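Local structure of Cry23AA1 (Bacillus thuringiensis, 4RHZ) at residues M14-G19 with A195-N200; Q99-G104 with G217-A222; N107-L112 with G224-I229; L201-K206 with A211-S216; T232-D237 with S243-Y248. The protein is a zinc-binding crystal protein with an aerolysin-family fold that pairs with Cry37Aa1 in a binary complex and probably acts as a pore-forming toxin. All coordinates share one frame; numbering follows the deposited sequence.

Contact 1 (M14-G19 with A195-N200); sequences MKEVYG and ADYNPN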
# COMPACT_ATOMS: atom_id res chain seq x y z
N MET A 14 -45.29 3.25 6.89
CA MET A 14 -46.65 2.90 7.14
C MET A 14 -47.16 3.51 8.43
O MET A 14 -48.31 3.90 8.51
CB MET A 14 -46.84 1.39 7.20
CG MET A 14 -46.81 0.69 5.88
SD MET A 14 -48.04 1.22 4.65
CE MET A 14 -49.45 0.37 5.37
N LYS A 15 -46.36 3.51 9.48
CA LYS A 15 -46.81 4.06 10.74
C LYS A 15 -47.01 5.57 10.64
O LYS A 15 -47.95 6.08 11.17
CB LYS A 15 -45.88 3.73 11.87
CG LYS A 15 -45.93 2.26 12.24
CD LYS A 15 -45.10 1.88 13.48
CE LYS A 15 -45.15 0.37 13.65
NZ LYS A 15 -44.23 -0.15 14.72
N GLU A 16 -46.13 6.25 9.92
CA GLU A 16 -46.20 7.68 9.87
C GLU A 16 -47.35 8.14 9.00
O GLU A 16 -48.03 9.12 9.33
CB GLU A 16 -44.89 8.33 9.38
CG GLU A 16 -43.81 8.28 10.51
CD GLU A 16 -42.49 8.93 10.10
OE1 GLU A 16 -42.30 9.26 8.89
OE2 GLU A 16 -41.66 9.16 11.01
N VAL A 17 -47.55 7.45 7.89
CA VAL A 17 -48.46 7.92 6.90
C VAL A 17 -49.91 7.56 7.26
O VAL A 17 -50.80 8.40 7.07
CB VAL A 17 -48.10 7.40 5.53
CG1 VAL A 17 -49.30 7.58 4.53
CG2 VAL A 17 -46.82 8.11 5.01
N TYR A 18 -50.11 6.36 7.80
CA TYR A 18 -51.45 5.82 8.05
C TYR A 18 -51.81 5.79 9.51
O TYR A 18 -52.95 5.48 9.85
CB TYR A 18 -51.60 4.38 7.44
CG TYR A 18 -51.52 4.43 5.94
CD1 TYR A 18 -52.51 5.04 5.20
CD2 TYR A 18 -50.39 3.99 5.26
CE1 TYR A 18 -52.42 5.17 3.83
CE2 TYR A 18 -50.29 4.12 3.89
CZ TYR A 18 -51.34 4.70 3.18
OH TYR A 18 -51.26 4.87 1.81
N GLY A 19 -50.86 6.05 10.40
CA GLY A 19 -51.15 5.91 11.85
C GLY A 19 -51.24 4.46 12.26
O GLY A 19 -51.67 4.16 13.37
N ALA A 195 -37.86 6.18 -1.51
CA ALA A 195 -36.77 7.13 -1.75
C ALA A 195 -37.32 8.58 -1.82
O ALA A 195 -36.75 9.50 -1.22
CB ALA A 195 -35.99 6.74 -3.03
N ASP A 196 -38.45 8.78 -2.49
CA ASP A 196 -39.13 10.08 -2.41
C ASP A 196 -39.53 10.44 -0.99
O ASP A 196 -39.50 11.61 -0.61
CB ASP A 196 -40.38 10.10 -3.28
CG ASP A 196 -40.07 9.95 -4.75
OD1 ASP A 196 -38.96 10.37 -5.15
OD2 ASP A 196 -40.91 9.41 -5.49
N TYR A 197 -39.93 9.45 -0.19
CA TYR A 197 -40.38 9.79 1.16
C TYR A 197 -39.22 10.18 2.06
O TYR A 197 -39.37 11.04 2.94
CB TYR A 197 -41.10 8.62 1.76
CG TYR A 197 -41.74 8.88 3.11
CD1 TYR A 197 -42.93 9.61 3.19
CD2 TYR A 197 -41.22 8.34 4.28
CE1 TYR A 197 -43.56 9.84 4.40
CE2 TYR A 197 -41.85 8.54 5.53
CZ TYR A 197 -43.03 9.30 5.57
OH TYR A 197 -43.71 9.56 6.75
N ASN A 198 -38.09 9.49 1.91
CA ASN A 198 -36.98 9.67 2.86
C ASN A 198 -35.66 9.70 2.11
O ASN A 198 -35.20 8.66 1.65
CB ASN A 198 -36.96 8.55 3.88
CG ASN A 198 -35.93 8.77 4.95
OD1 ASN A 198 -34.98 9.53 4.77
ND2 ASN A 198 -36.13 8.13 6.10
N PRO A 199 -35.09 10.92 1.94
CA PRO A 199 -33.95 11.06 1.07
C PRO A 199 -32.65 10.68 1.83
O PRO A 199 -31.58 10.71 1.23
CB PRO A 199 -33.99 12.56 0.71
CG PRO A 199 -34.35 13.23 2.06
CD PRO A 199 -35.41 12.20 2.64
N ASN A 200 -32.76 10.31 3.11
CA ASN A 200 -31.61 9.98 3.97
C ASN A 200 -31.32 8.49 4.10
O ASN A 200 -30.82 8.06 5.11
CB ASN A 200 -31.83 10.54 5.39
CG ASN A 200 -32.01 12.05 5.39
OD1 ASN A 200 -32.99 12.57 5.91
ND2 ASN A 200 -31.07 12.76 4.76

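Contact 2 (Q99-G104 with G217-A222); sequences QSFKFG and GFIEGA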
# COMPACT_ATOMS: atom_id res chain seq x y z
N GLN A 99 -16.00 -9.25 -5.99
CA GLN A 99 -15.28 -8.38 -6.90
C GLN A 99 -13.75 -8.54 -6.88
O GLN A 99 -13.12 -8.68 -5.84
CB GLN A 99 -15.70 -6.94 -6.76
CG GLN A 99 -16.42 -6.50 -8.01
CD GLN A 99 -15.49 -5.85 -8.97
OE1 GLN A 99 -14.65 -5.07 -8.57
NE2 GLN A 99 -15.64 -6.14 -10.24
N SER A 100 -13.20 -8.53 -8.08
CA SER A 100 -11.77 -8.55 -8.26
C SER A 100 -11.28 -7.16 -8.60
O SER A 100 -11.88 -6.47 -9.41
CB SER A 100 -11.42 -9.55 -9.37
OG SER A 100 -10.44 -8.97 -10.18
N PHE A 101 -10.20 -6.73 -7.96
CA PHE A 101 -9.63 -5.43 -8.25
C PHE A 101 -8.13 -5.52 -8.74
O PHE A 101 -7.29 -6.29 -8.21
CB PHE A 101 -9.64 -4.56 -7.00
CG PHE A 101 -10.93 -4.50 -6.24
CD1 PHE A 101 -11.25 -5.50 -5.32
CD2 PHE A 101 -11.77 -3.38 -6.36
CE1 PHE A 101 -12.38 -5.43 -4.58
CE2 PHE A 101 -12.91 -3.30 -5.62
CZ PHE A 101 -13.23 -4.32 -4.73
N LYS A 102 -7.79 -4.66 -9.68
CA LYS A 102 -6.44 -4.56 -10.19
C LYS A 102 -5.94 -3.21 -9.76
O LYS A 102 -6.44 -2.21 -10.25
CB LYS A 102 -6.45 -4.63 -11.71
CG LYS A 102 -6.99 -5.97 -12.23
CD LYS A 102 -5.87 -7.09 -12.39
CE LYS A 102 -6.37 -8.38 -13.08
NZ LYS A 102 -6.50 -8.22 -14.57
N PHE A 103 -5.00 -3.18 -8.80
CA PHE A 103 -4.44 -1.92 -8.37
C PHE A 103 -3.02 -1.70 -8.94
O PHE A 103 -2.21 -2.63 -9.03
CB PHE A 103 -4.42 -1.82 -6.86
CG PHE A 103 -5.79 -1.84 -6.20
CD1 PHE A 103 -6.05 -2.73 -5.16
CD2 PHE A 103 -6.77 -0.95 -6.57
CE1 PHE A 103 -7.30 -2.76 -4.50
CE2 PHE A 103 -8.05 -0.97 -5.94
CZ PHE A 103 -8.31 -1.87 -4.89
N GLY A 104 -2.75 -0.47 -9.35
CA GLY A 104 -1.38 -0.05 -9.68
C GLY A 104 -0.82 0.84 -8.58
O GLY A 104 -1.53 1.19 -7.63
N GLY A 217 -18.00 0.80 1.15
CA GLY A 217 -17.15 -0.10 1.95
C GLY A 217 -15.68 0.10 1.65
O GLY A 217 -15.26 1.18 1.19
N PHE A 218 -14.88 -0.93 1.88
CA PHE A 218 -13.44 -0.79 1.56
C PHE A 218 -12.77 -2.12 1.17
O PHE A 218 -13.33 -3.18 1.42
CB PHE A 218 -12.73 -0.09 2.72
CG PHE A 218 -12.73 -0.89 3.98
CD1 PHE A 218 -11.70 -1.80 4.24
CD2 PHE A 218 -13.76 -0.73 4.93
CE1 PHE A 218 -11.70 -2.55 5.42
CE2 PHE A 218 -13.78 -1.46 6.12
CZ PHE A 218 -12.76 -2.40 6.37
N ILE A 219 -11.57 -2.04 0.58
CA ILE A 219 -10.69 -3.23 0.43
C ILE A 219 -9.31 -2.71 0.89
O ILE A 219 -8.85 -1.66 0.42
CB ILE A 219 -10.75 -3.72 -1.03
CG1 ILE A 219 -9.83 -4.90 -1.31
CG2 ILE A 219 -10.40 -2.59 -2.05
CD1 ILE A 219 -10.13 -6.04 -0.49
N GLU A 220 -8.69 -3.34 1.87
CA GLU A 220 -7.43 -2.92 2.34
C GLU A 220 -6.50 -4.13 2.52
O GLU A 220 -6.96 -5.29 2.64
CB GLU A 220 -7.54 -2.09 3.61
CG GLU A 220 -7.73 -2.92 4.81
CD GLU A 220 -7.65 -2.13 6.12
OE1 GLU A 220 -6.90 -1.12 6.22
OE2 GLU A 220 -8.33 -2.55 7.09
N GLY A 221 -5.18 -3.88 2.56
CA GLY A 221 -4.15 -4.98 2.50
C GLY A 221 -2.69 -4.47 2.60
O GLY A 221 -2.44 -3.26 2.45
N ALA A 222 -1.76 -5.38 2.82
CA ALA A 222 -0.34 -5.07 2.87
C ALA A 222 0.29 -6.39 2.48
O ALA A 222 0.00 -7.40 3.11
CB ALA A 222 0.09 -4.69 4.32

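Contact 3 (N107-L112 with G224-I229); sequences NSDVTL and GLRSII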
# COMPACT_ATOMS: atom_id res chain seq x y z
N ASN A 107 3.60 6.36 -9.97
CA ASN A 107 5.00 6.51 -10.37
C ASN A 107 5.66 5.18 -10.74
O ASN A 107 6.87 5.18 -11.06
CB ASN A 107 5.84 7.33 -9.34
CG ASN A 107 5.15 8.67 -8.88
OD1 ASN A 107 4.58 9.41 -9.70
ND2 ASN A 107 5.23 8.98 -7.56
N SER A 108 4.93 4.06 -10.75
CA SER A 108 5.53 2.77 -11.20
C SER A 108 4.65 1.77 -11.95
O SER A 108 3.63 2.12 -12.54
CB SER A 108 6.29 2.05 -10.10
OG SER A 108 5.49 1.83 -8.96
N ASP A 109 5.07 0.50 -11.94
CA ASP A 109 4.80 -0.38 -13.07
C ASP A 109 4.30 -1.76 -12.66
O ASP A 109 4.17 -2.70 -13.46
CB ASP A 109 6.07 -0.48 -13.93
CG ASP A 109 6.77 -1.84 -13.82
OD1 ASP A 109 6.47 -2.69 -14.71
OD2 ASP A 109 7.57 -2.06 -12.85
N VAL A 110 4.04 -1.87 -11.39
CA VAL A 110 3.64 -3.12 -10.84
C VAL A 110 2.11 -3.00 -10.59
O VAL A 110 1.59 -1.89 -10.33
CB VAL A 110 4.56 -3.42 -9.65
CG1 VAL A 110 5.14 -2.08 -9.10
CG2 VAL A 110 3.91 -4.28 -8.59
N THR A 111 1.43 -4.13 -10.75
CA THR A 111 0.01 -4.29 -10.69
C THR A 111 -0.33 -5.35 -9.66
O THR A 111 0.24 -6.43 -9.73
CB THR A 111 -0.53 -4.77 -12.07
OG1 THR A 111 -1.14 -3.65 -12.73
CG2 THR A 111 -1.60 -5.89 -11.96
N LEU A 112 -1.26 -5.08 -8.72
CA LEU A 112 -1.71 -6.21 -7.90
C LEU A 112 -3.21 -6.54 -8.02
O LEU A 112 -4.06 -5.63 -8.17
CB LEU A 112 -1.20 -6.16 -6.45
CG LEU A 112 -1.89 -5.36 -5.35
CD1 LEU A 112 -3.29 -5.91 -5.10
CD2 LEU A 112 -1.17 -5.41 -4.02
N GLY A 224 4.02 -8.38 0.49
CA GLY A 224 5.22 -8.36 -0.33
C GLY A 224 4.78 -8.35 -1.76
O GLY A 224 3.90 -9.15 -2.16
N LEU A 225 5.38 -7.48 -2.55
CA LEU A 225 5.06 -7.52 -3.95
C LEU A 225 6.07 -8.25 -4.80
O LEU A 225 5.69 -8.83 -5.82
CB LEU A 225 4.95 -6.12 -4.50
CG LEU A 225 4.02 -5.15 -3.80
CD1 LEU A 225 4.37 -3.76 -4.36
CD2 LEU A 225 2.51 -5.52 -4.13
N ARG A 226 7.36 -8.15 -4.43
CA ARG A 226 8.46 -8.78 -5.14
C ARG A 226 9.73 -8.75 -4.33
O ARG A 226 9.85 -7.93 -3.38
CB ARG A 226 8.71 -8.19 -6.50
CG ARG A 226 8.63 -6.73 -6.51
CD ARG A 226 9.66 -6.25 -7.39
NE ARG A 226 9.16 -5.62 -8.56
CZ ARG A 226 9.71 -5.73 -9.78
NH1 ARG A 226 10.79 -6.51 -9.99
NH2 ARG A 226 9.17 -5.07 -10.80
N SER A 227 10.61 -9.71 -4.65
CA SER A 227 11.91 -9.88 -4.01
C SER A 227 12.96 -9.46 -5.05
O SER A 227 12.73 -9.57 -6.28
CB SER A 227 12.11 -11.33 -3.52
OG SER A 227 12.14 -12.22 -4.67
N ILE A 228 14.05 -8.88 -4.57
CA ILE A 228 15.15 -8.47 -5.40
C ILE A 228 16.45 -8.93 -4.66
O ILE A 228 16.51 -8.93 -3.40
CB ILE A 228 15.13 -6.95 -5.55
CG1 ILE A 228 13.98 -6.52 -6.43
CG2 ILE A 228 16.43 -6.43 -6.21
CD1 ILE A 228 13.70 -5.01 -6.36
N ILE A 229 17.46 -9.36 -5.43
CA ILE A 229 18.80 -9.65 -4.86
C ILE A 229 19.70 -8.54 -5.31
O ILE A 229 19.88 -8.31 -6.51
CB ILE A 229 19.33 -10.98 -5.32
CG1 ILE A 229 18.47 -12.09 -4.65
CG2 ILE A 229 20.79 -11.13 -4.90
CD1 ILE A 229 18.65 -13.44 -5.23

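Contact 4 (L201-K206 with A211-S216); sequences LNLTNK and AHFKGS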
# COMPACT_ATOMS: atom_id res chain seq x y z
N LEU A 201 -31.65 7.71 3.06
CA LEU A 201 -31.47 6.25 3.12
C LEU A 201 -30.56 5.74 1.99
O LEU A 201 -30.60 4.57 1.67
CB LEU A 201 -32.86 5.56 2.98
CG LEU A 201 -33.97 5.99 3.94
CD1 LEU A 201 -35.25 5.19 3.66
CD2 LEU A 201 -33.63 5.87 5.40
N ASN A 202 -29.77 6.60 1.36
CA ASN A 202 -28.82 6.16 0.31
C ASN A 202 -29.56 5.60 -0.86
O ASN A 202 -28.98 4.87 -1.69
CB ASN A 202 -27.74 5.17 0.81
CG ASN A 202 -26.77 5.80 1.84
OD1 ASN A 202 -26.46 6.98 1.76
ND2 ASN A 202 -26.32 5.03 2.82
N LEU A 203 -30.84 5.95 -0.96
CA LEU A 203 -31.63 5.56 -2.13
C LEU A 203 -32.13 6.79 -2.83
O LEU A 203 -32.57 7.74 -2.17
CB LEU A 203 -32.85 4.76 -1.70
CG LEU A 203 -32.57 3.48 -0.99
CD1 LEU A 203 -33.76 3.14 -0.02
CD2 LEU A 203 -32.30 2.41 -2.06
N THR A 204 -32.13 6.73 -4.16
CA THR A 204 -32.63 7.80 -4.98
C THR A 204 -33.58 7.23 -6.05
O THR A 204 -33.35 6.15 -6.61
CB THR A 204 -31.44 8.56 -5.72
OG1 THR A 204 -30.61 7.59 -6.33
CG2 THR A 204 -30.60 9.39 -4.77
N ASN A 205 -34.63 7.99 -6.36
CA ASN A 205 -35.63 7.63 -7.37
C ASN A 205 -35.02 7.98 -8.70
O ASN A 205 -34.77 9.14 -8.96
CB ASN A 205 -36.87 8.50 -7.13
CG ASN A 205 -38.06 8.13 -7.99
OD1 ASN A 205 -37.95 7.41 -9.03
ND2 ASN A 205 -39.25 8.62 -7.54
N LYS A 206 -34.76 7.02 -9.55
CA LYS A 206 -34.12 7.38 -10.79
C LYS A 206 -35.15 7.45 -11.92
O LYS A 206 -34.75 7.57 -13.09
CB LYS A 206 -32.99 6.37 -11.14
CG LYS A 206 -31.67 6.53 -10.37
CD LYS A 206 -30.80 7.72 -10.87
CE LYS A 206 -30.93 8.94 -9.92
NZ LYS A 206 -31.01 10.31 -10.59
N ALA A 211 -35.26 2.38 -8.12
CA ALA A 211 -34.46 3.06 -7.09
C ALA A 211 -33.03 2.57 -7.16
O ALA A 211 -32.77 1.35 -7.37
CB ALA A 211 -35.05 2.88 -5.65
N HIS A 212 -32.11 3.50 -6.98
CA HIS A 212 -30.69 3.18 -7.01
C HIS A 212 -30.18 3.22 -5.60
O HIS A 212 -30.40 4.22 -4.88
CB HIS A 212 -29.91 4.18 -7.86
CG HIS A 212 -28.44 3.89 -7.94
ND1 HIS A 212 -27.91 2.89 -8.73
CD2 HIS A 212 -27.37 4.51 -7.36
CE1 HIS A 212 -26.60 2.88 -8.61
NE2 HIS A 212 -26.24 3.86 -7.80
N PHE A 213 -29.47 2.15 -5.20
CA PHE A 213 -28.79 2.19 -3.87
C PHE A 213 -27.29 2.48 -4.02
O PHE A 213 -26.60 1.77 -4.74
CB PHE A 213 -28.99 0.91 -3.05
CG PHE A 213 -28.20 0.90 -1.80
CD1 PHE A 213 -28.64 1.62 -0.71
CD2 PHE A 213 -26.96 0.21 -1.72
CE1 PHE A 213 -27.91 1.67 0.45
CE2 PHE A 213 -26.20 0.23 -0.55
CZ PHE A 213 -26.65 0.95 0.54
N LYS A 214 -26.82 3.49 -3.31
CA LYS A 214 -25.43 3.92 -3.32
C LYS A 214 -24.87 3.86 -1.94
O LYS A 214 -25.06 4.79 -1.14
CB LYS A 214 -25.30 5.35 -3.83
CG LYS A 214 -23.80 5.83 -3.80
CD LYS A 214 -23.45 6.70 -4.98
CE LYS A 214 -21.94 7.09 -4.93
NZ LYS A 214 -21.42 7.52 -6.30
N GLY A 215 -24.24 2.74 -1.61
CA GLY A 215 -23.61 2.62 -0.30
C GLY A 215 -22.08 2.56 -0.40
O GLY A 215 -21.49 2.96 -1.41
N SER A 216 -21.44 2.02 0.62
CA SER A 216 -19.99 2.02 0.57
C SER A 216 -19.30 0.92 1.39
O SER A 216 -19.92 0.22 2.24
CB SER A 216 -19.49 3.42 0.96
OG SER A 216 -19.66 3.53 2.35
O HOH W 1 -28.72 6.43 -4.50

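Contact 5 (T232-D237 with S243-Y248); sequences TEYPLD and STPITY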
# COMPACT_ATOMS: atom_id res chain seq x y z
N THR A 232 26.42 -5.97 -4.55
CA THR A 232 27.55 -5.03 -4.61
C THR A 232 28.94 -5.71 -4.65
O THR A 232 29.27 -6.49 -3.75
CB THR A 232 27.50 -4.02 -3.40
OG1 THR A 232 26.24 -3.31 -3.45
CG2 THR A 232 28.56 -3.02 -3.52
N GLU A 233 29.76 -5.40 -5.66
CA GLU A 233 31.17 -5.93 -5.67
C GLU A 233 32.07 -4.81 -5.26
O GLU A 233 31.95 -3.75 -5.79
CB GLU A 233 31.64 -6.34 -7.05
CG GLU A 233 30.75 -7.18 -7.84
CD GLU A 233 31.32 -7.62 -9.24
OE1 GLU A 233 32.47 -7.21 -9.66
OE2 GLU A 233 30.60 -8.38 -9.91
N TYR A 234 32.98 -5.08 -4.35
CA TYR A 234 33.95 -4.12 -3.96
C TYR A 234 35.33 -4.77 -3.87
O TYR A 234 35.49 -5.93 -3.49
CB TYR A 234 33.60 -3.48 -2.65
CG TYR A 234 34.19 -2.10 -2.55
CD1 TYR A 234 33.53 -1.00 -3.13
CD2 TYR A 234 35.41 -1.88 -1.89
CE1 TYR A 234 34.06 0.29 -3.03
CE2 TYR A 234 35.94 -0.60 -1.80
CZ TYR A 234 35.26 0.48 -2.38
OH TYR A 234 35.77 1.73 -2.30
N PRO A 235 36.35 -4.03 -4.30
CA PRO A 235 37.76 -4.54 -4.24
C PRO A 235 38.22 -4.87 -2.84
O PRO A 235 37.92 -4.13 -1.90
CB PRO A 235 38.59 -3.36 -4.75
CG PRO A 235 37.56 -2.31 -5.31
CD PRO A 235 36.20 -3.01 -5.36
N LEU A 236 38.89 -6.01 -2.68
CA LEU A 236 39.63 -6.23 -1.43
C LEU A 236 40.96 -5.44 -1.36
O LEU A 236 41.57 -5.14 -2.38
CB LEU A 236 39.87 -7.71 -1.21
CG LEU A 236 38.62 -8.42 -0.69
CD1 LEU A 236 38.79 -9.93 -0.90
CD2 LEU A 236 38.36 -8.01 0.83
N ASP A 237 41.48 -5.22 -0.18
CA ASP A 237 42.69 -4.43 0.00
C ASP A 237 43.86 -4.93 -0.84
O ASP A 237 44.63 -4.15 -1.36
CB ASP A 237 43.10 -4.52 1.46
CG ASP A 237 43.22 -3.18 2.10
OD1 ASP A 237 42.87 -3.08 3.29
OD2 ASP A 237 43.68 -2.24 1.43
N SER A 243 39.69 -3.79 -8.47
CA SER A 243 38.48 -4.13 -9.14
C SER A 243 37.59 -2.92 -9.07
O SER A 243 37.68 -2.17 -8.13
CB SER A 243 37.82 -5.28 -8.41
OG SER A 243 37.54 -6.29 -9.31
N THR A 244 36.73 -2.72 -10.06
CA THR A 244 35.82 -1.58 -10.05
C THR A 244 34.54 -1.90 -9.32
O THR A 244 33.80 -2.74 -9.74
CB THR A 244 35.36 -1.20 -11.49
OG1 THR A 244 36.45 -1.22 -12.40
CG2 THR A 244 34.77 0.17 -11.50
N PRO A 245 34.29 -1.19 -8.24
CA PRO A 245 33.08 -1.31 -7.40
C PRO A 245 31.84 -1.10 -8.24
O PRO A 245 31.84 -0.28 -9.16
CB PRO A 245 33.23 -0.20 -6.37
CG PRO A 245 34.74 0.17 -6.42
CD PRO A 245 35.07 -0.00 -7.85
N ILE A 246 30.84 -1.94 -8.02
CA ILE A 246 29.62 -1.87 -8.79
C ILE A 246 28.46 -2.46 -7.97
O ILE A 246 28.64 -3.50 -7.28
CB ILE A 246 29.77 -2.56 -10.17
CG1 ILE A 246 28.52 -2.30 -11.04
CG2 ILE A 246 30.10 -4.08 -10.04
CD1 ILE A 246 28.58 -2.93 -12.45
N THR A 247 27.27 -1.82 -8.06
CA THR A 247 26.06 -2.43 -7.56
C THR A 247 25.09 -2.77 -8.69
O THR A 247 24.77 -1.90 -9.48
CB THR A 247 25.36 -1.53 -6.55
OG1 THR A 247 26.19 -1.34 -5.38
CG2 THR A 247 23.96 -2.15 -6.14
N TYR A 248 24.64 -4.02 -8.79
CA TYR A 248 23.61 -4.37 -9.80
C TYR A 248 22.48 -5.19 -9.13
O TYR A 248 22.66 -5.72 -8.03
CB TYR A 248 24.19 -5.15 -11.02
CG TYR A 248 24.93 -6.42 -10.62
CD1 TYR A 248 24.32 -7.67 -10.70
CD2 TYR A 248 26.26 -6.37 -10.17
CE1 TYR A 248 24.99 -8.83 -10.31
CE2 TYR A 248 26.96 -7.54 -9.79
CZ TYR A 248 26.33 -8.76 -9.87
OH TYR A 248 26.99 -9.91 -9.46
O HOH W 2 34.70 -5.08 -8.67

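Contact 1 (M14-G19 with A195-N200)
Tyr197 OH donates to Glu16 OE1 over 2.6 Å, the one hydrogen bond between the last turns of helix 6-18 and helix 191-197. The carboxylate oxygen receives it on its anti lone pair, the side turned away from OE2, and lies near the plane of the phenol ring at its edge; carboxylate and ring planes are 56° apart. Glu16 CB also comes close to the hydroxyl, 3.1 Å from Tyr197 OH. Tyr197 spans the gap because its CG stands anti to the backbone N (chi1 -174°), which carries the ring out toward the other helix. The two C-terminal helix ends are thus bridged by long side chains near the surface at one end of this elongated, mostly beta protein, their backbones well separated. Beside the polar bond, Val17 CG2 packs obliquely against the ring, 3.7 Å from Tyr197 CE1. Tyr13, one turn earlier on helix 6-18, meets the same ring edge-to-face. Just past helix 191-197, Asn198 OD1 accepts from Asn200 N at 2.9 Å, forming an Asx turn.

Contact 2 (Q99-G104 with G217-A222)
Strands 96-105 and 211-235 belong to two different beta sheets that lie one over the other near the middle of the molecule, and Phe101, Phe103 and Ile219 fill the space where their inner faces meet. Ile219 puts its CG2 methyl over the centre of the Phe101 ring, 4.2 Å from the centroid and only 9° off the ring normal, a CH-pi contact. The same methyl meets the other phenylalanine differently: it lies near the plane of that ring at its edge, with Ile219 CG2 3.6 Å from Phe103 CZ. One branch of the isoleucine therefore serves a face and an edge at once. Its position follows from chi1 of 178°, which places CG1 anti to the backbone N and leaves CG2 between N and the carbonyl carbon. Ile219 CG1 is 4.2 Å from Phe101 CE1. With no hydrogen bond between the segments and the nearest CA atoms, those of Phe101 and Ile219, 9.0 Å apart, this is face-to-face sheet packing of the kind found in a beta sandwich, within the aerolysin-family fold. Along their own strand, the Phe101 CB methylene rests over a face of the Phe103 ring, offset toward its rim. Val161 and Val163 of strand 146-179 and Pro40 extend the apolar layer, and the Ile219 side chain lies about 12 Å from the bound zinc ion.

Contact 3 (N107-L112 with G224-I229)
Leu225 reaches its two methyl branches toward different residues of the opposite segment: Leu225 CD2 lies 3.7 Å from Leu112 CD2, the two side chains crossing at about a right angle, while CD1 sits more loosely, 4.3 Å from Val110 CG2. Leu112 meets it with CG placed between the backbone N and the carbonyl carbon (chi1 84°). No hydrogen bond links the segments, so apolar branches and one distant charge pair carry the contact between the two sheets. In strand 211-235, Leu225 and Arg226 form a classic beta bulge, both facing Gln155 of strand 146-179. The bulge helps to explain why two consecutive side chains, which a regular strand would send to opposite faces, both turn toward segment 107-112. Arg226 bends at chi2 and chi3 and brings NH2 to 4.0 Å from Asp109 OD2, a long salt bridge. The carboxylate oxygen lies at the edge of the guanidinium near its plane, and the two planes are inclined by 53°; at this distance the attraction is probably modest. Leu260 touches both Asp109 and Arg226, Pro49 packs on Leu225, and the Leu112 side chain comes within about 9 Å of the zinc ion bound by His79, Glu130 and His132.

Contact 4 (L201-K206 with A211-S216)
Thr204 and His212 form the hydrogen-bonded pair of a short antiparallel ladder: His212 N gives to Thr204 O at 2.9 Å, and Thr204 N returns a bond to His212 O at 3.1 Å. Lys214 N adds a third, nearly straight (171°), to Asn202 O at 3.0 Å. His212 O has a second donor, water 1, 2.8 Å away; the water also hydrogen-bonds Thr204 OG1, which chi1 of 49° sets between the backbone N and the carbonyl carbon. Both imidazole nitrogens are satisfied from strand 146-179, NE2 by Glu166 and ND1 by Asp168, an acidic setting that may favour a protonated ring. Asn202 ND2 has a weak bond to Glu87. On the face bearing Leu203 and Phe213, Leu203 CD2 lies in plane at the ring edge, 3.8 Å from Phe213 CB. Asn202 CB approaches Phe213 CE1 to 3.5 Å. Strand 203-205 and the start of strand 211-235 make a beta hairpin; helix 191-197 covers the face bearing Leu203 and Ala211, while strand 146-179 pairs with the other edge of strand 211-235.

Contact 5 (T232-D237 with S243-Y248)
The strand segments 232-235 and 246-248 run antiparallel, their axes 4.8 Å apart at closest and their N-to-C directions 168° apart. Glu233 and Ile246 make the hydrogen-bonded pair, with Glu233 N to Ile246 O at 2.7 Å and Ile246 N to Glu233 O at 3.1 Å; Thr232 and Thr247 follow as a non-hydrogen-bonded pair. The latter two join their side chains instead, Thr232 OG1 and Thr247 OG1 sharing a hydrogen bond of 2.8 Å, and Tyr30 of the Cry37AA1 chain also bonds the Thr247 hydroxyl. On the opposite face Glu233 extends alongside Ile246, whose CG2 lies 3.8 Å from Glu233 CD. The carboxylate continues to Tyr248, with Glu233 OE2 at the ring edge, 3.7 Å from Tyr248 CE2, and the two planes 80° apart. Its other oxygen, OE1, accepts from water 2, which also donates to Thr244 O. Closer to the turn, Pro245 CG rests 3.7 Å from Pro235 CD. Tyr234 has two conformers; in the one given here, CG stands anti to the backbone N (chi1 -153°), Pro245 CB comes obliquely to 3.4 Å from Tyr234 CD1, and the hydroxyl bonds Asp35 of the Cry37AA1 chain. This is a beta hairpin closing the far end of the long strand 211-235, and it forms part of the interface of the binary complex.

Overall arrangement
Strand 211-235 threads contacts 2 to 5. Contacts 4 and 5 are hairpins formed near its two ends, their centres about 64 Å apart, and rest on backbone hydrogen bonds. Contacts 2 and 3 lie between them, their centres about 16 Å apart, where the strand faces a second sheet, opposite strand 96-105 and the loop leading into its neighbour 111-119; here buried apolar side chains do the work, with a long salt bridge only at the margin of contact 3. Contact 1 is the surface one, joining two helix ends by a tyrosine-glutamate bond, and it reaches contact 4 through Asp196 OD1 and Asn205 ND2, 3.0 Å apart. The Cry37AA1 chain packs on the edge of contact 3 but hydrogen-bonds to contact 5.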